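Local coordinates for Rna-binding protein with serine-rich domain 1 (Homo sapiens, PDB 4A8X) that acts as an auxiliary component of the exon junction complex deposited on spliced mRNAs, using its RNA recognition motif to help form the ASAP complex, at residues G10-N15 against G48-E53; G29-I34 against V52-P57. All blocks are in the same frame, centred on the assembly; numbering follows the deposited sequence.

Interaction 1: G10-N15 against G48-E53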
loop_
_atom_site.group_PDB
_atom_site.type_symbol
_atom_site.label_atom_id
_atom_site.label_comp_id
_atom_site.label_asym_id
_atom_site.label_seq_id
_atom_site.Cartn_x
_atom_site.Cartn_y
_atom_site.Cartn_z
ATOM N N GLY A 10 -2.689 1.533 -13.981
ATOM C CA GLY A 10 -2.887 0.176 -13.493
ATOM C C GLY A 10 -1.996 -0.162 -12.302
ATOM O O GLY A 10 -1.007 0.528 -12.033
ATOM N N ARG A 11 -2.362 -1.232 -11.602
ATOM C CA ARG A 11 -1.601 -1.750 -10.456
ATOM C C ARG A 11 -1.616 -0.807 -9.242
ATOM O O ARG A 11 -0.638 -0.677 -8.523
ATOM C CB ARG A 11 -0.157 -2.062 -10.878
ATOM C CG ARG A 11 0.005 -3.209 -11.903
ATOM C CD ARG A 11 -0.285 -4.610 -11.289
ATOM N NE ARG A 11 0.636 -4.979 -10.195
ATOM C CZ ARG A 11 0.348 -5.824 -9.195
ATOM N NH1 ARG A 11 -0.843 -6.416 -9.120
ATOM N NH2 ARG A 11 1.253 -6.067 -8.244
ATOM N N LEU A 12 -2.735 -0.150 -9.020
ATOM C CA LEU A 12 -2.881 0.722 -7.873
ATOM C C LEU A 12 -3.116 -0.155 -6.658
ATOM O O LEU A 12 -3.986 -1.046 -6.709
ATOM C CB LEU A 12 -4.074 1.667 -8.081
ATOM C CG LEU A 12 -3.949 2.697 -9.220
ATOM C CD1 LEU A 12 -5.189 3.628 -9.334
ATOM C CD2 LEU A 12 -2.686 3.567 -9.026
ATOM N N THR A 13 -2.376 0.067 -5.570
ATOM C CA THR A 13 -2.665 -0.662 -4.347
ATOM C C THR A 13 -4.036 -0.326 -3.763
ATOM O O THR A 13 -4.654 0.692 -4.120
ATOM C CB THR A 13 -1.606 -0.480 -3.257
ATOM O OG1 THR A 13 -1.829 0.741 -2.592
ATOM C CG2 THR A 13 -0.192 -0.548 -3.825
ATOM N N ARG A 14 -4.502 -1.193 -2.848
ATOM C CA ARG A 14 -5.749 -0.972 -2.133
ATOM C C ARG A 14 -5.728 0.249 -1.191
ATOM O O ARG A 14 -6.758 0.659 -0.678
ATOM C CB ARG A 14 -6.102 -2.272 -1.387
ATOM C CG ARG A 14 -7.379 -2.293 -0.575
ATOM C CD ARG A 14 -7.815 -3.767 -0.423
ATOM N NE ARG A 14 -8.269 -4.299 -1.708
ATOM C CZ ARG A 14 -8.421 -5.590 -1.981
ATOM N NH1 ARG A 14 -8.142 -6.523 -1.069
ATOM N NH2 ARG A 14 -8.855 -5.952 -3.177
ATOM N N ASN A 15 -4.553 0.826 -0.918
ATOM C CA ASN A 15 -4.499 2.072 -0.152
ATOM C C ASN A 15 -4.793 3.325 -1.024
ATOM O O ASN A 15 -5.063 4.403 -0.490
ATOM C CB ASN A 15 -3.088 2.302 0.457
ATOM C CG ASN A 15 -2.766 1.388 1.598
ATOM O OD1 ASN A 15 -3.621 1.052 2.427
ATOM N ND2 ASN A 15 -1.508 0.979 1.670
ATOM N N GLY A 48 -8.419 -1.238 -8.416
ATOM C CA GLY A 48 -6.976 -1.245 -8.632
ATOM C C GLY A 48 -6.517 -0.532 -9.894
ATOM O O GLY A 48 -5.379 -0.688 -10.313
ATOM N N TYR A 49 -7.408 0.260 -10.488
ATOM C CA TYR A 49 -7.038 1.056 -11.638
ATOM C C TYR A 49 -7.853 2.357 -11.721
ATOM O O TYR A 49 -8.868 2.504 -11.031
ATOM C CB TYR A 49 -7.194 0.244 -12.902
ATOM C CG TYR A 49 -8.612 -0.106 -13.269
ATOM C CD1 TYR A 49 -9.411 0.780 -13.963
ATOM C CD2 TYR A 49 -9.153 -1.337 -12.896
ATOM C CE1 TYR A 49 -10.735 0.444 -14.302
ATOM C CE2 TYR A 49 -10.452 -1.685 -13.230
ATOM C CZ TYR A 49 -11.239 -0.792 -13.930
ATOM O OH TYR A 49 -12.527 -1.149 -14.244
ATOM N N ALA A 50 -7.382 3.294 -12.554
ATOM C CA ALA A 50 -8.089 4.546 -12.793
ATOM C C ALA A 50 -7.888 5.022 -14.233
ATOM O O ALA A 50 -6.861 4.737 -14.852
ATOM C CB ALA A 50 -7.607 5.632 -11.832
ATOM N N TYR A 51 -8.871 5.748 -14.765
ATOM C CA TYR A 51 -8.637 6.498 -15.998
ATOM C C TYR A 51 -8.507 7.972 -15.642
ATOM O O TYR A 51 -9.262 8.502 -14.803
ATOM C CB TYR A 51 -9.766 6.308 -16.993
ATOM C CG TYR A 51 -9.949 4.906 -17.482
ATOM C CD1 TYR A 51 -9.335 4.479 -18.654
ATOM C CD2 TYR A 51 -10.749 4.010 -16.796
ATOM C CE1 TYR A 51 -9.522 3.182 -19.134
ATOM C CE2 TYR A 51 -10.957 2.705 -17.277
ATOM C CZ TYR A 51 -10.325 2.312 -18.450
ATOM O OH TYR A 51 -10.481 1.043 -18.944
ATOM N N VAL A 52 -7.528 8.626 -16.254
ATOM C CA VAL A 52 -7.332 10.060 -16.077
ATOM C C VAL A 52 -7.314 10.756 -17.454
ATOM O O VAL A 52 -6.547 10.376 -18.346
ATOM C CB VAL A 52 -6.032 10.352 -15.285
ATOM C CG1 VAL A 52 -5.804 11.840 -15.163
ATOM C CG2 VAL A 52 -6.121 9.714 -13.868
ATOM N N GLU A 53 -8.168 11.758 -17.626
ATOM C CA GLU A 53 -8.212 12.502 -18.886
ATOM C C GLU A 53 -7.698 13.904 -18.654
ATOM O O GLU A 53 -8.204 14.611 -17.781
ATOM C CB GLU A 53 -9.634 12.543 -19.453
ATOM C CG GLU A 53 -9.728 13.422 -20.673
ATOM C CD GLU A 53 -11.053 13.322 -21.379
ATOM O OE1 GLU A 53 -11.979 14.072 -21.003
ATOM O OE2 GLU A 53 -11.158 12.507 -22.325
#
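Leu12 meets Gly48 and Ala50 in the first half of 46-54, the glycine with its backbone and the alanine with the end of its side chain. Leu12 N donates to Gly48 O at 3.0 Å, with an angle of 159° at the hydrogen. The donor stands above the carbonyl plane, 41° out of it. Gly48 CA lies 3.6 Å from Leu12 O in a long, bent CA-H...O contact.

The side chain does the rest. With Leu12 CG anti to its own carbonyl carbon (chi1 -66°), the isobutyl group runs alongside the Gly48 carbonyl, CB being 3.5 Å from Gly48 O. Its CD1 branch then reaches 4.0 Å from Ala50 CB and 3.8 Å from Tyr49 C. One residue back from Arg11, Gly10 CA rests 4.3 Å from Tyr49 CB, while the Tyr49 ring leads off toward His8.

Around this, Ile21 of helix 18-26, Met36 and Ile77 enclose the leucine. Arg11 O accepts from the Gln75 side chain and Thr13 OG1 bonds to Asp73; Thr13 OG1 also accepts from Asn15 N, an ST turn. A chain of another protein packs on Thr13, Arg14 and Asn15.

These segments carry the end of RNP2 and most of RNP1, the sequence motifs of the RRM. Gly48 has a positive phi, at which a CB would collide with the carbonyl oxygen of the residue before, and it would also come near Leu12 O. The junction thus rests on backbone polarity and one buried leucine, with the Tyr49 ring directed away from it.

Interaction 2: G29-I34 against V52-P57; sequences GKIKMI and VEFENP
A classic beta bulge joins the two strands of the hairpin 31-39 and 46-54 in the RRM: Lys32 and Met33 both stand opposite Glu53. Glu53 O takes Lys32 N at 2.8 Å and, more weakly, Met33 N at 3.4 Å, so one carbonyl grips two successive amides. The extra residue shifts the register by one between the Ile31-Phe54 and Met33-Glu53 pairs. Beyond the strand ends, Lys30 O accepts from Glu55 N at 3.0 Å, while Lys30 N is held by Glu59 of helix 57-67.

Toward the helices, Ile31 makes the apolar contact. Its CG1 is anti to the carbonyl carbon (chi1 -64°), which carries CD1 to 3.7 Å from Val52 CG1 while CG1 itself meets the Phe54 ring at CE1. Val52 CG1 sits over one face of that ring, offset toward its rim, and the Gly29 carbonyl oxygen lies at the ring's edge in its plane. Met22, Phe25 and Ser26 of helix 18-26 pack on Ile31, and Ala60 and Ala63 of helix 57-67 on Phe54. An alanine in place of Ile31 would strip off CG1, CG2 and CD1, and a gap would probably open between Val52, the Phe54 ring and helix 18-26.

Beside the bulge, Lys32 and Glu53 run side by side in the same direction, the aliphatic Lys32 CD resting 3.5 Å from Glu53 OE1. Their charged ends stay apart, Lys32 NZ being 5.0 Å from Glu53 OE1, so any attraction is probably modest. The bulge is closed from the other strand: Glu53 N donates to Met33 O at 2.9 Å, with an almost straight angle of 174° at the hydrogen.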
loop_
_atom_site.group_PDB
_atom_site.type_symbol
_atom_site.label_atom_id
_atom_site.label_comp_id
_atom_site.label_asym_id
_atom_site.label_seq_id
_atom_site.Cartn_x
_atom_site.Cartn_y
_atom_site.Cartn_z
ATOM N N GLY A 29 -0.384 17.956 -15.500
ATOM C CA GLY A 29 -1.282 18.759 -16.303
ATOM C C GLY A 29 -2.621 18.906 -15.634
ATOM O O GLY A 29 -2.830 18.405 -14.539
ATOM N N LYS A 30 -3.523 19.600 -16.307
ATOM C CA LYS A 30 -4.864 19.828 -15.815
ATOM C C LYS A 30 -5.747 18.624 -16.118
ATOM O O LYS A 30 -5.893 18.226 -17.267
ATOM C CB LYS A 30 -5.481 21.032 -16.520
ATOM C CG LYS A 30 -6.768 21.491 -15.901
ATOM C CD LYS A 30 -6.528 22.137 -14.542
ATOM C CE LYS A 30 -7.850 22.516 -13.862
ATOM N NZ LYS A 30 -7.650 23.215 -12.541
ATOM N N ILE A 31 -6.357 18.083 -15.080
ATOM C CA ILE A 31 -7.185 16.900 -15.211
ATOM C C ILE A 31 -8.630 17.335 -15.430
ATOM O O ILE A 31 -9.176 18.141 -14.676
ATOM C CB ILE A 31 -7.078 16.008 -13.973
ATOM C CG1 ILE A 31 -5.632 15.495 -13.843
ATOM C CG2 ILE A 31 -8.039 14.860 -14.111
ATOM C CD1 ILE A 31 -5.380 14.582 -12.700
ATOM N N LYS A 32 -9.234 16.818 -16.490
ATOM C CA LYS A 32 -10.605 17.163 -16.850
ATOM C C LYS A 32 -11.616 16.130 -16.364
ATOM O O LYS A 32 -12.791 16.450 -16.196
ATOM C CB LYS A 32 -10.689 17.294 -18.366
ATOM C CG LYS A 32 -12.096 17.360 -18.898
ATOM C CD LYS A 32 -12.113 17.516 -20.424
ATOM C CE LYS A 32 -13.458 18.053 -20.900
ATOM N NZ LYS A 32 -13.351 18.718 -22.234
ATOM N N MET A 33 -11.177 14.886 -16.162
ATOM C CA MET A 33 -12.065 13.834 -15.656
ATOM C C MET A 33 -11.254 12.687 -15.061
ATOM O O MET A 33 -10.158 12.395 -15.552
ATOM C CB MET A 33 -12.949 13.303 -16.785
ATOM C CG MET A 33 -14.117 12.465 -16.307
ATOM S SD MET A 33 -15.646 13.433 -16.038
ATOM C CE MET A 33 -15.823 14.356 -17.571
ATOM N N ILE A 34 -11.770 12.080 -13.981
ATOM C CA ILE A 34 -11.208 10.854 -13.426
ATOM C C ILE A 34 -12.291 9.792 -13.242
ATOM O O ILE A 34 -13.437 10.093 -12.866
ATOM C CB ILE A 34 -10.538 11.076 -12.060
ATOM C CG1 ILE A 34 -9.476 12.178 -12.150
ATOM C CG2 ILE A 34 -9.880 9.788 -11.588
ATOM C CD1 ILE A 34 -8.569 12.238 -10.946
ATOM N N VAL A 52 -7.528 8.626 -16.254
ATOM C CA VAL A 52 -7.332 10.060 -16.077
ATOM C C VAL A 52 -7.314 10.756 -17.454
ATOM O O VAL A 52 -6.547 10.376 -18.346
ATOM C CB VAL A 52 -6.032 10.352 -15.285
ATOM C CG1 VAL A 52 -5.804 11.840 -15.163
ATOM C CG2 VAL A 52 -6.121 9.714 -13.868
ATOM N N GLU A 53 -8.168 11.758 -17.626
ATOM C CA GLU A 53 -8.212 12.502 -18.886
ATOM C C GLU A 53 -7.698 13.904 -18.654
ATOM O O GLU A 53 -8.204 14.611 -17.781
ATOM C CB GLU A 53 -9.634 12.543 -19.453
ATOM C CG GLU A 53 -9.728 13.422 -20.673
ATOM C CD GLU A 53 -11.053 13.322 -21.379
ATOM O OE1 GLU A 53 -11.979 14.072 -21.003
ATOM O OE2 GLU A 53 -11.158 12.507 -22.325
ATOM N N PHE A 54 -6.695 14.292 -19.438
ATOM C CA PHE A 54 -6.085 15.605 -19.327
ATOM C C PHE A 54 -6.711 16.550 -20.348
ATOM O O PHE A 54 -7.456 16.126 -21.236
ATOM C CB PHE A 54 -4.586 15.529 -19.553
ATOM C CG PHE A 54 -3.847 14.805 -18.469
ATOM C CD1 PHE A 54 -3.446 15.487 -17.307
ATOM C CD2 PHE A 54 -3.551 13.449 -18.595
ATOM C CE1 PHE A 54 -2.759 14.826 -16.299
ATOM C CE2 PHE A 54 -2.886 12.755 -17.567
ATOM C CZ PHE A 54 -2.478 13.457 -16.408
ATOM N N GLU A 55 -6.398 17.829 -20.205
ATOM C CA GLU A 55 -6.884 18.858 -21.101
ATOM C C GLU A 55 -6.237 18.796 -22.489
ATOM O O GLU A 55 -6.859 19.179 -23.496
ATOM C CB GLU A 55 -6.630 20.225 -20.445
ATOM C CG GLU A 55 -7.179 21.358 -21.230
ATOM C CD GLU A 55 -6.855 22.725 -20.631
ATOM O OE1 GLU A 55 -5.922 22.836 -19.779
ATOM O OE2 GLU A 55 -7.555 23.684 -21.029
ATOM N N ASN A 56 -4.985 18.363 -22.564
ATOM C CA ASN A 56 -4.336 18.309 -23.874
ATOM C C ASN A 56 -3.356 17.158 -23.996
ATOM O O ASN A 56 -2.885 16.617 -23.003
ATOM C CB ASN A 56 -3.690 19.678 -24.245
ATOM C CG ASN A 56 -2.403 19.949 -23.497
ATOM O OD1 ASN A 56 -1.479 19.144 -23.544
ATOM N ND2 ASN A 56 -2.320 21.100 -22.828
ATOM N N PRO A 57 -3.100 16.718 -25.222
ATOM C CA PRO A 57 -2.245 15.555 -25.461
ATOM C C PRO A 57 -0.835 15.681 -24.914
ATOM O O PRO A 57 -0.262 14.664 -24.555
ATOM C CB PRO A 57 -2.184 15.468 -26.992
ATOM C CG PRO A 57 -3.378 16.201 -27.470
ATOM C CD PRO A 57 -3.594 17.305 -26.478
#

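Both contacts use strand 46-54, sharing Val52 and Glu53, but they grip it from different neighbours and near different ends. Interaction 1, partly buried, brings the loop after strand 6-10 against the Gly48 side of the strand; interaction 2 lies nearer the surface and pairs its far end with the outermost strand 31-39. Their centres are 15 Å apart, with Tyr51 O packing against Ile34 CG2 between them. The chemistry follows the place: a backbone bond and one leucine in interaction 1, against a ladder of backbone bonds in interaction 2, with an apolar cluster on the helix face and Met33 and Glu53 on the opposite face.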